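Local atomic coordinates of putative secreted protein (Streptomyces sp. SirexAA-E, PDB entry 4PEY), a protein that hydrolyses laminarin and laminarioligosaccharides as an exo-beta-1,3-glucanase of glycoside hydrolase family 55, producing glucose and laminaribiose. Residues V234-K239 with N304-G309; I298-A303 with D330-A335; V326-G331 with V389-T394; V350-D355 with T366-V371. The protein carries 1 engineered substitution. All coordinates share one frame; numbering follows the deposited sequence.

Contact 1. Residues V234-K239 with N304-G309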
# COMPACT_ATOMS: atom_id res chain seq x y z
N VAL A 234 -18.89 4.64 10.13
CA VAL A 234 -17.76 4.69 9.21
C VAL A 234 -17.91 5.93 8.34
O VAL A 234 -18.96 6.14 7.71
CB VAL A 234 -17.66 3.43 8.35
CG1 VAL A 234 -16.60 3.61 7.26
CG2 VAL A 234 -17.34 2.22 9.23
N PHE A 235 -16.89 6.78 8.34
CA PHE A 235 -16.92 7.97 7.51
C PHE A 235 -16.42 7.63 6.13
O PHE A 235 -15.39 6.96 5.99
CB PHE A 235 -16.09 9.11 8.11
CG PHE A 235 -16.26 10.41 7.39
CD1 PHE A 235 -17.46 11.11 7.47
CD2 PHE A 235 -15.24 10.93 6.61
CE1 PHE A 235 -17.63 12.31 6.79
CE2 PHE A 235 -15.41 12.14 5.94
CZ PHE A 235 -16.61 12.82 6.03
N VAL A 236 -17.15 8.09 5.12
CA VAL A 236 -16.85 7.79 3.72
C VAL A 236 -16.59 9.10 2.97
O VAL A 236 -17.52 9.75 2.50
CB VAL A 236 -18.00 7.01 3.04
CG1 VAL A 236 -17.62 6.65 1.61
CG2 VAL A 236 -18.33 5.76 3.83
N PRO A 237 -15.32 9.51 2.89
CA PRO A 237 -14.98 10.77 2.21
C PRO A 237 -15.43 10.81 0.76
O PRO A 237 -15.41 9.79 0.07
CB PRO A 237 -13.45 10.80 2.30
CG PRO A 237 -13.14 10.03 3.54
CD PRO A 237 -14.15 8.91 3.56
N ALA A 238 -15.86 11.99 0.31
CA ALA A 238 -16.19 12.22 -1.09
C ALA A 238 -14.90 12.37 -1.91
O ALA A 238 -13.86 12.74 -1.37
CB ALA A 238 -17.05 13.46 -1.23
N LYS A 239 -14.98 12.11 -3.21
CA LYS A 239 -13.78 12.20 -4.03
C LYS A 239 -13.41 13.66 -4.31
O LYS A 239 -14.26 14.55 -4.29
CB LYS A 239 -13.94 11.43 -5.35
CG LYS A 239 -14.53 12.18 -6.51
CD LYS A 239 -14.44 11.31 -7.79
CE LYS A 239 -14.92 12.07 -9.02
NZ LYS A 239 -16.36 12.45 -8.91
N ASN A 304 -21.35 0.91 -4.24
CA ASN A 304 -21.05 1.69 -3.03
C ASN A 304 -20.76 0.86 -1.78
O ASN A 304 -20.70 1.41 -0.68
CB ASN A 304 -22.20 2.67 -2.75
CG ASN A 304 -22.13 3.87 -3.64
OD1 ASN A 304 -21.05 4.45 -3.83
ND2 ASN A 304 -23.26 4.25 -4.24
N THR A 305 -20.53 -0.43 -1.95
CA THR A 305 -20.21 -1.28 -0.81
C THR A 305 -18.83 -0.93 -0.26
O THR A 305 -17.85 -0.89 -1.01
CB THR A 305 -20.22 -2.78 -1.17
OG1 THR A 305 -21.50 -3.14 -1.71
CG2 THR A 305 -19.95 -3.63 0.06
N VAL A 306 -18.77 -0.68 1.05
CA VAL A 306 -17.51 -0.51 1.76
C VAL A 306 -17.07 -1.85 2.34
O VAL A 306 -17.85 -2.53 3.00
CB VAL A 306 -17.64 0.53 2.90
CG1 VAL A 306 -16.33 0.64 3.69
CG2 VAL A 306 -18.03 1.89 2.34
N ALA A 307 -15.82 -2.23 2.09
CA ALA A 307 -15.24 -3.41 2.70
C ALA A 307 -13.97 -2.95 3.40
O ALA A 307 -12.93 -2.76 2.77
CB ALA A 307 -14.94 -4.48 1.66
N LEU A 308 -14.09 -2.76 4.72
CA LEU A 308 -13.07 -2.10 5.51
C LEU A 308 -12.45 -3.05 6.51
O LEU A 308 -13.17 -3.65 7.31
CB LEU A 308 -13.69 -0.90 6.25
CG LEU A 308 -12.80 -0.09 7.21
CD1 LEU A 308 -11.60 0.52 6.49
CD2 LEU A 308 -13.63 0.99 7.93
N GLY A 309 -11.13 -3.18 6.48
CA GLY A 309 -10.43 -4.04 7.43
C GLY A 309 -9.78 -3.27 8.56
O GLY A 309 -9.31 -2.14 8.38
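Val-234 lies opposite Leu-308 and Val-236 opposite Val-306 in two strands that cross steeply; the CA atoms of Val-236 and Val-306 are 8.6 Å apart, and no hydrogen bond joins the two backbones. That spacing is one of facing sheets, so every contact between them is made by side chains. Val-234 and Leu-308 meet tip to tip. Leu-308 CD2 reaches both methyls of Val-234, at 4.0 Å from Val-234 CG1 and 4.1 Å from Val-234 CG2. The leucine is stretched out for this: CG stands anti to the backbone N (chi1 177°), and CD2 prolongs the chain beyond it while CD1 folds back. Val-236 and Val-306 behave differently, sliding past each other in opposite directions, and touch through one methyl each, Val-236 CG2 to Val-306 CG2 at 4.2 Å. All four side chains are buried. Two neighbours bridge the sides, Leu-258 touching both Val-236 and Val-306, and Phe-263 both Val-234 and Val-306; Lys-333 also packs on Val-236. Each strand bonds within its own sheet: Val-234 and Val-236 bond to Leu-258 and Glu-256 of strand 255-259, whereas strand 306-309 lies between the parallel strands 284-287 and 333-335. This is face-to-face packing of beta-sheets, here between the antiparallel strands at the end of the first half of the chain and a face of the second of the two parallel beta-helices characteristic of family 55.

Contact 2. Residues I298-A303 with D330-A335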
# COMPACT_ATOMS: atom_id res chain seq x y z
N ILE A 298 -15.03 -14.08 -2.02
CA ILE A 298 -15.87 -13.02 -1.51
C ILE A 298 -16.30 -12.18 -2.70
O ILE A 298 -15.46 -11.69 -3.46
CB ILE A 298 -15.14 -12.15 -0.46
CG1 ILE A 298 -14.85 -12.98 0.79
CG2 ILE A 298 -15.93 -10.89 -0.13
CD1 ILE A 298 -13.78 -12.38 1.69
N GLU A 299 -17.61 -12.04 -2.89
CA GLU A 299 -18.16 -11.33 -4.03
C GLU A 299 -18.83 -10.04 -3.60
O GLU A 299 -19.78 -10.06 -2.81
CB GLU A 299 -19.14 -12.22 -4.80
CG GLU A 299 -18.50 -13.51 -5.28
CD GLU A 299 -19.30 -14.21 -6.35
OE1 GLU A 299 -20.42 -13.75 -6.65
OE2 GLU A 299 -18.80 -15.21 -6.89
N ILE A 300 -18.34 -8.93 -4.12
CA ILE A 300 -18.94 -7.63 -3.85
C ILE A 300 -19.53 -7.09 -5.15
O ILE A 300 -18.81 -6.55 -5.99
CB ILE A 300 -17.90 -6.64 -3.28
CG1 ILE A 300 -17.29 -7.20 -1.99
CG2 ILE A 300 -18.53 -5.27 -3.02
CD1 ILE A 300 -16.20 -6.34 -1.41
N ASP A 301 -20.83 -7.28 -5.32
CA ASP A 301 -21.51 -6.91 -6.57
C ASP A 301 -22.68 -5.97 -6.30
O ASP A 301 -23.73 -6.03 -6.96
CB ASP A 301 -22.00 -8.16 -7.32
CG ASP A 301 -22.28 -7.87 -8.78
OD1 ASP A 301 -21.71 -6.90 -9.31
OD2 ASP A 301 -23.07 -8.61 -9.40
N ARG A 302 -22.48 -5.09 -5.32
CA ARG A 302 -23.45 -4.06 -4.99
C ARG A 302 -22.72 -2.72 -5.00
O ARG A 302 -21.67 -2.59 -4.37
CB ARG A 302 -24.08 -4.31 -3.62
CG ARG A 302 -25.26 -3.41 -3.32
CD ARG A 302 -25.72 -3.56 -1.87
NE ARG A 302 -24.98 -2.68 -0.97
CZ ARG A 302 -24.20 -3.09 0.02
NH1 ARG A 302 -23.58 -2.20 0.79
NH2 ARG A 302 -24.05 -4.38 0.27
N ALA A 303 -23.27 -1.75 -5.72
CA ALA A 303 -22.65 -0.43 -5.79
C ALA A 303 -22.46 0.20 -4.40
O ALA A 303 -23.29 0.00 -3.51
CB ALA A 303 -23.48 0.49 -6.66
N ASP A 330 -20.39 0.74 -9.58
CA ASP A 330 -19.80 1.98 -9.07
C ASP A 330 -19.42 1.90 -7.59
O ASP A 330 -20.06 1.19 -6.82
CB ASP A 330 -20.79 3.15 -9.18
CG ASP A 330 -21.08 3.60 -10.60
OD1 ASP A 330 -20.48 3.13 -11.59
OD2 ASP A 330 -21.93 4.50 -10.71
N GLY A 331 -18.40 2.65 -7.21
CA GLY A 331 -18.24 3.10 -5.83
C GLY A 331 -17.86 2.10 -4.76
O GLY A 331 -18.00 2.39 -3.57
N VAL A 332 -17.36 0.93 -5.14
CA VAL A 332 -16.95 -0.02 -4.12
C VAL A 332 -15.62 0.46 -3.52
O VAL A 332 -14.76 0.95 -4.25
CB VAL A 332 -16.83 -1.45 -4.70
CG1 VAL A 332 -16.09 -2.39 -3.76
CG2 VAL A 332 -18.22 -1.99 -5.00
N LYS A 333 -15.49 0.36 -2.20
CA LYS A 333 -14.31 0.86 -1.51
C LYS A 333 -13.73 -0.25 -0.66
O LYS A 333 -14.24 -0.56 0.43
CB LYS A 333 -14.68 2.08 -0.65
CG LYS A 333 -15.31 3.21 -1.48
CD LYS A 333 -16.00 4.28 -0.64
CE LYS A 333 -16.80 5.25 -1.52
NZ LYS A 333 -18.13 4.72 -1.97
N VAL A 334 -12.67 -0.87 -1.18
CA VAL A 334 -11.97 -1.94 -0.47
C VAL A 334 -10.79 -1.30 0.24
O VAL A 334 -10.03 -0.56 -0.39
CB VAL A 334 -11.49 -3.05 -1.41
CG1 VAL A 334 -10.85 -4.19 -0.63
CG2 VAL A 334 -12.65 -3.56 -2.26
N ALA A 335 -10.64 -1.54 1.54
CA ALA A 335 -9.64 -0.81 2.31
C ALA A 335 -9.06 -1.62 3.46
O ALA A 335 -9.81 -2.19 4.26
CB ALA A 335 -10.25 0.48 2.87
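Apolar contact centres on Ile-300 and Val-332. Ile-300 CG2 sits in the fork of the valine, 3.8 Å from Val-332 CG1 and equally 3.8 Å from Val-332 CG2, and the two side chains cross obliquely. With CG1 of Ile-300 beside the backbone N (chi1 -58°), CG2 is the branch opposite that N and the one presented to the valine. Val-332 CG2 also packs on a polar atom, Arg-302 O at 3.6 Å, a carbonyl that accepts a hydrogen bond from Thr-305 OG1.

Backbone polar contact replaces side chains further along. Ala-303 CA lies 3.2 Å from Asp-330 O in a bent CA-H...O contact, with 128° at the hydrogen, and the same carbonyl accepts the backbone N of Asn-304. Asp-330 turns its carboxylate away from 298-303, giving OD1 to His-361 ND1. The guanidinium of Arg-302 likewise leaves the contact, its NH2 bonding to the carbonyls of Leu-283 and Val-279.

Within 330-335, Lys-333 curls back so that NZ donates to Gly-331 O at 2.8 Å; the bond closes over the bend at Gly-331, whose phi is positive (71°).

Strand 298-300 of one coil and the bend into strand 333-335 of the next meet here at a corner of the parallel beta-helix, the bends stacked at Ala-303 and Asp-330 and the apolar pair facing inward.

Contact 3. Residues V326-G331 with V389-T394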
# COMPACT_ATOMS: atom_id res chain seq x y z
N VAL A 326 -14.76 -8.06 -7.19
CA VAL A 326 -15.69 -6.94 -7.25
C VAL A 326 -16.41 -6.95 -8.59
O VAL A 326 -15.77 -7.13 -9.64
CB VAL A 326 -14.98 -5.59 -7.04
CG1 VAL A 326 -15.98 -4.46 -7.00
CG2 VAL A 326 -14.15 -5.61 -5.76
N GLY A 327 -17.72 -6.77 -8.57
CA GLY A 327 -18.50 -6.74 -9.80
C GLY A 327 -18.35 -5.44 -10.58
O GLY A 327 -17.59 -4.54 -10.19
N ASP A 328 -19.10 -5.34 -11.67
CA ASP A 328 -19.04 -4.18 -12.56
C ASP A 328 -19.95 -3.06 -12.06
O ASP A 328 -20.89 -2.64 -12.75
CB ASP A 328 -19.41 -4.60 -13.98
CG ASP A 328 -18.46 -5.63 -14.53
OD1 ASP A 328 -17.25 -5.50 -14.27
OD2 ASP A 328 -18.92 -6.57 -15.21
N VAL A 329 -19.66 -2.59 -10.86
CA VAL A 329 -20.49 -1.60 -10.18
C VAL A 329 -19.68 -0.38 -9.74
O VAL A 329 -18.45 -0.44 -9.56
CB VAL A 329 -21.19 -2.23 -8.95
CG1 VAL A 329 -22.19 -3.29 -9.39
CG2 VAL A 329 -20.18 -2.83 -7.98
N ASP A 330 -20.39 0.74 -9.58
CA ASP A 330 -19.80 1.98 -9.07
C ASP A 330 -19.42 1.90 -7.59
O ASP A 330 -20.06 1.19 -6.82
CB ASP A 330 -20.79 3.15 -9.18
CG ASP A 330 -21.08 3.60 -10.60
OD1 ASP A 330 -20.48 3.13 -11.59
OD2 ASP A 330 -21.93 4.50 -10.71
N GLY A 331 -18.40 2.65 -7.21
CA GLY A 331 -18.24 3.10 -5.83
C GLY A 331 -17.86 2.10 -4.76
O GLY A 331 -18.00 2.39 -3.57
N VAL A 389 -7.16 -5.69 -12.68
CA VAL A 389 -8.08 -4.56 -12.64
C VAL A 389 -8.76 -4.41 -14.00
O VAL A 389 -8.16 -3.90 -14.95
CB VAL A 389 -7.37 -3.24 -12.26
CG1 VAL A 389 -8.37 -2.09 -12.23
CG2 VAL A 389 -6.68 -3.38 -10.92
N ASN A 390 -10.01 -4.86 -14.07
CA ASN A 390 -10.80 -4.78 -15.29
C ASN A 390 -11.62 -3.49 -15.39
O ASN A 390 -11.77 -2.92 -16.48
CB ASN A 390 -11.74 -5.99 -15.38
CG ASN A 390 -11.00 -7.29 -15.63
OD1 ASN A 390 -10.25 -7.40 -16.60
ND2 ASN A 390 -11.21 -8.28 -14.77
N SER A 391 -12.16 -3.04 -14.26
CA SER A 391 -13.10 -1.91 -14.28
C SER A 391 -12.46 -0.57 -14.63
O SER A 391 -11.44 -0.18 -14.05
CB SER A 391 -13.80 -1.78 -12.92
OG SER A 391 -14.61 -2.91 -12.66
N ASN A 392 -13.08 0.12 -15.58
CA ASN A 392 -12.67 1.47 -15.94
C ASN A 392 -12.74 2.41 -14.75
O ASN A 392 -13.62 2.26 -13.89
CB ASN A 392 -13.53 2.02 -17.08
CG ASN A 392 -13.32 1.29 -18.40
OD1 ASN A 392 -12.40 0.51 -18.55
ND2 ASN A 392 -14.20 1.56 -19.36
N ASP A 393 -11.82 3.37 -14.72
CA ASP A 393 -11.77 4.48 -13.76
C ASP A 393 -11.38 4.07 -12.34
O ASP A 393 -11.43 4.89 -11.43
CB ASP A 393 -13.12 5.23 -13.73
CG ASP A 393 -13.53 5.73 -15.11
OD1 ASP A 393 -12.89 6.70 -15.60
OD2 ASP A 393 -14.46 5.15 -15.70
N THR A 394 -10.98 2.82 -12.16
CA THR A 394 -10.60 2.32 -10.84
C THR A 394 -9.40 3.10 -10.29
O THR A 394 -8.47 3.45 -11.03
CB THR A 394 -10.26 0.81 -10.90
OG1 THR A 394 -11.43 0.09 -11.32
CG2 THR A 394 -9.80 0.27 -9.54
O HOH W 1 -15.39 -2.91 -10.25
O HOH W 2 -16.71 -2.43 -14.59
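Ser-391 faces Gly-327 and Asp-328 with two waters between them. Its CB points toward 326-331 without closely meeting any atom there. From CB, OG stands anti to the carbonyl carbon (chi1 -65°), which brings it to 4.0 Å from Asp-328 OD1 and 4.2 Å from Gly-327 O, too far for direct bonds. One water bridges to Gly-327 O, donating to it at 2.7 Å; its distance to Ser-391 OG is unusually short, and nothing rests on the exact value. Another lies 2.9 Å from Ser-391 OG and donates to Asp-328 OD1 at 3.1 Å. The hydroxyl also makes a weak bond with Val-352 O, in the coil between.

Both backbones are curled here. Asp-328 centres an inverse gamma turn, and its OD2 is held by Ser-354 OG. Residues 391-394 form a type II turn, across which Thr-394 OG1 donates to Ser-391 O at 2.7 Å, from 47° above the carbonyl plane.

One serine hydroxyl thus serves as the meeting point of two water bridges; with no direct bond and no apolar packing between them, the two turns are linked to each other by polar, water-mediated contact, while the coil 350-355 between them holds both.

Contact 4. Residues V350-D355 with T366-V371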
# COMPACT_ATOMS: atom_id res chain seq x y z
N VAL A 350 -7.22 -11.25 -6.57
CA VAL A 350 -8.19 -10.15 -6.52
C VAL A 350 -8.58 -9.76 -7.94
O VAL A 350 -7.70 -9.52 -8.78
CB VAL A 350 -7.62 -8.91 -5.78
CG1 VAL A 350 -8.64 -7.77 -5.78
CG2 VAL A 350 -7.18 -9.28 -4.36
N GLU A 351 -9.89 -9.71 -8.21
CA GLU A 351 -10.39 -9.23 -9.50
C GLU A 351 -11.31 -8.04 -9.29
O GLU A 351 -12.27 -8.12 -8.52
CB GLU A 351 -11.15 -10.33 -10.25
CG GLU A 351 -10.28 -11.48 -10.69
CD GLU A 351 -11.05 -12.58 -11.40
OE1 GLU A 351 -12.20 -12.35 -11.83
OE2 GLU A 351 -10.49 -13.69 -11.54
N VAL A 352 -11.01 -6.93 -9.96
CA VAL A 352 -11.87 -5.75 -9.89
C VAL A 352 -12.58 -5.61 -11.22
O VAL A 352 -11.98 -5.17 -12.22
CB VAL A 352 -11.07 -4.46 -9.56
CG1 VAL A 352 -12.02 -3.28 -9.38
CG2 VAL A 352 -10.23 -4.66 -8.31
N GLY A 353 -13.85 -6.00 -11.26
CA GLY A 353 -14.59 -6.03 -12.51
C GLY A 353 -14.45 -7.35 -13.24
O GLY A 353 -13.53 -8.12 -12.97
N SER A 354 -15.36 -7.61 -14.18
CA SER A 354 -15.32 -8.83 -14.99
C SER A 354 -14.40 -8.70 -16.19
O SER A 354 -14.09 -7.59 -16.63
CB SER A 354 -16.73 -9.20 -15.46
OG SER A 354 -17.22 -8.25 -16.39
N ASP A 355 -13.95 -9.83 -16.73
CA ASP A 355 -13.15 -9.82 -17.95
C ASP A 355 -13.92 -9.16 -19.11
O ASP A 355 -15.03 -9.57 -19.43
CB ASP A 355 -12.74 -11.25 -18.32
CG ASP A 355 -11.77 -11.30 -19.48
OD1 ASP A 355 -10.87 -10.43 -19.55
OD2 ASP A 355 -11.90 -12.21 -20.32
N THR A 366 -14.62 2.66 -8.33
CA THR A 366 -14.23 1.69 -7.31
C THR A 366 -12.76 1.93 -6.96
O THR A 366 -11.97 2.31 -7.83
CB THR A 366 -14.48 0.25 -7.81
OG1 THR A 366 -15.89 -0.01 -7.72
CG2 THR A 366 -13.72 -0.80 -6.99
N SER A 367 -12.42 1.74 -5.69
CA SER A 367 -11.04 1.91 -5.25
C SER A 367 -10.53 0.74 -4.41
O SER A 367 -11.31 0.08 -3.71
CB SER A 367 -10.88 3.21 -4.45
OG SER A 367 -11.79 3.26 -3.35
N LEU A 368 -9.23 0.50 -4.52
CA LEU A 368 -8.47 -0.35 -3.60
C LEU A 368 -7.51 0.55 -2.83
O LEU A 368 -6.73 1.27 -3.45
CB LEU A 368 -7.67 -1.42 -4.35
CG LEU A 368 -8.37 -2.37 -5.31
CD1 LEU A 368 -7.35 -3.37 -5.86
CD2 LEU A 368 -9.51 -3.10 -4.63
N GLN A 369 -7.58 0.51 -1.51
CA GLN A 369 -6.71 1.34 -0.66
C GLN A 369 -6.12 0.53 0.48
O GLN A 369 -6.86 -0.15 1.18
CB GLN A 369 -7.49 2.52 -0.10
CG GLN A 369 -7.85 3.54 -1.15
CD GLN A 369 -8.74 4.64 -0.61
OE1 GLN A 369 -9.89 4.39 -0.24
NE2 GLN A 369 -8.20 5.86 -0.55
N ASP A 370 -4.80 0.58 0.65
CA ASP A 370 -4.14 -0.24 1.66
C ASP A 370 -4.60 -1.68 1.49
O ASP A 370 -4.99 -2.34 2.46
CB ASP A 370 -4.43 0.24 3.09
CG ASP A 370 -3.94 1.65 3.35
OD1 ASP A 370 -3.07 2.14 2.61
OD2 ASP A 370 -4.42 2.28 4.33
N VAL A 371 -4.58 -2.14 0.25
CA VAL A 371 -4.79 -3.54 -0.06
C VAL A 371 -3.42 -4.12 -0.34
O VAL A 371 -2.67 -3.65 -1.21
CB VAL A 371 -5.75 -3.72 -1.24
CG1 VAL A 371 -5.77 -5.18 -1.70
CG2 VAL A 371 -7.15 -3.25 -0.85
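Val-352 drives both of its methyls into 366-371, and there the packing is close. Its CG1 meets Thr-366 CG2 tip to tip at 3.8 Å. Its CG2 rests against the forked end of Leu-368, 4.0 Å from Leu-368 CD1 and 4.1 Å from Leu-368 CD2, as the two side chains slide past each other in opposite directions. Thr-366 divides its branches cleanly: with OG1 at chi1 -77°, CG2 is anti to the backbone N and turned to the valine, while the buried hydroxyl is paired with the backbone N of Val-332. Leu-368 also touches Val-334 and Ile-396, its counterparts on the neighbouring strands.

Such inward-pointing residues from two faces of one coil, stacked on like residues in the coils before and after, form the interior of a parallel beta-helix; strand 348-352 lies in one sheet and strand 367-375 in another. The buried Asp-370, where the chain turns a corner, makes a salt bridge through OD2 with Arg-135 and a hydrogen bond through OD1 with His-398.

Away from Val-352 the contact slackens. Val-350 points toward the other segment but comes no nearer than 4.6 Å. After Gly-353, whose phi is positive (88°), the chain swings outward, and its side chains turn polar: Ser-354 OG bonds to Asp-328 OD2, and the exposed Asp-355 forms a salt bridge through OD1 with Lys-424 NZ.

Contacts 1 and 4 are buried and apolar, whereas contacts 2 and 3, at the bends between strands, are partly buried: contact 2 mixes an apolar pair with a backbone CH...O contact, and contact 3 works through water. Contacts 1, 2 and 4 share one face of the second beta-helix: strands 306-309, 333-335 and 367-375 lie side by side, bonded through Ala-307 N to Lys-333 O (2.8 Å) and Val-332 O to Ser-367 N (2.9 Å). Contact 1 packs on that face from outside the coils; contact 4, with the apolar part of contact 2, lies in the interior. Contacts 2 and 3 share Asp-330 and Gly-331. Contact 4 is nested inside the loop closed by contact 3.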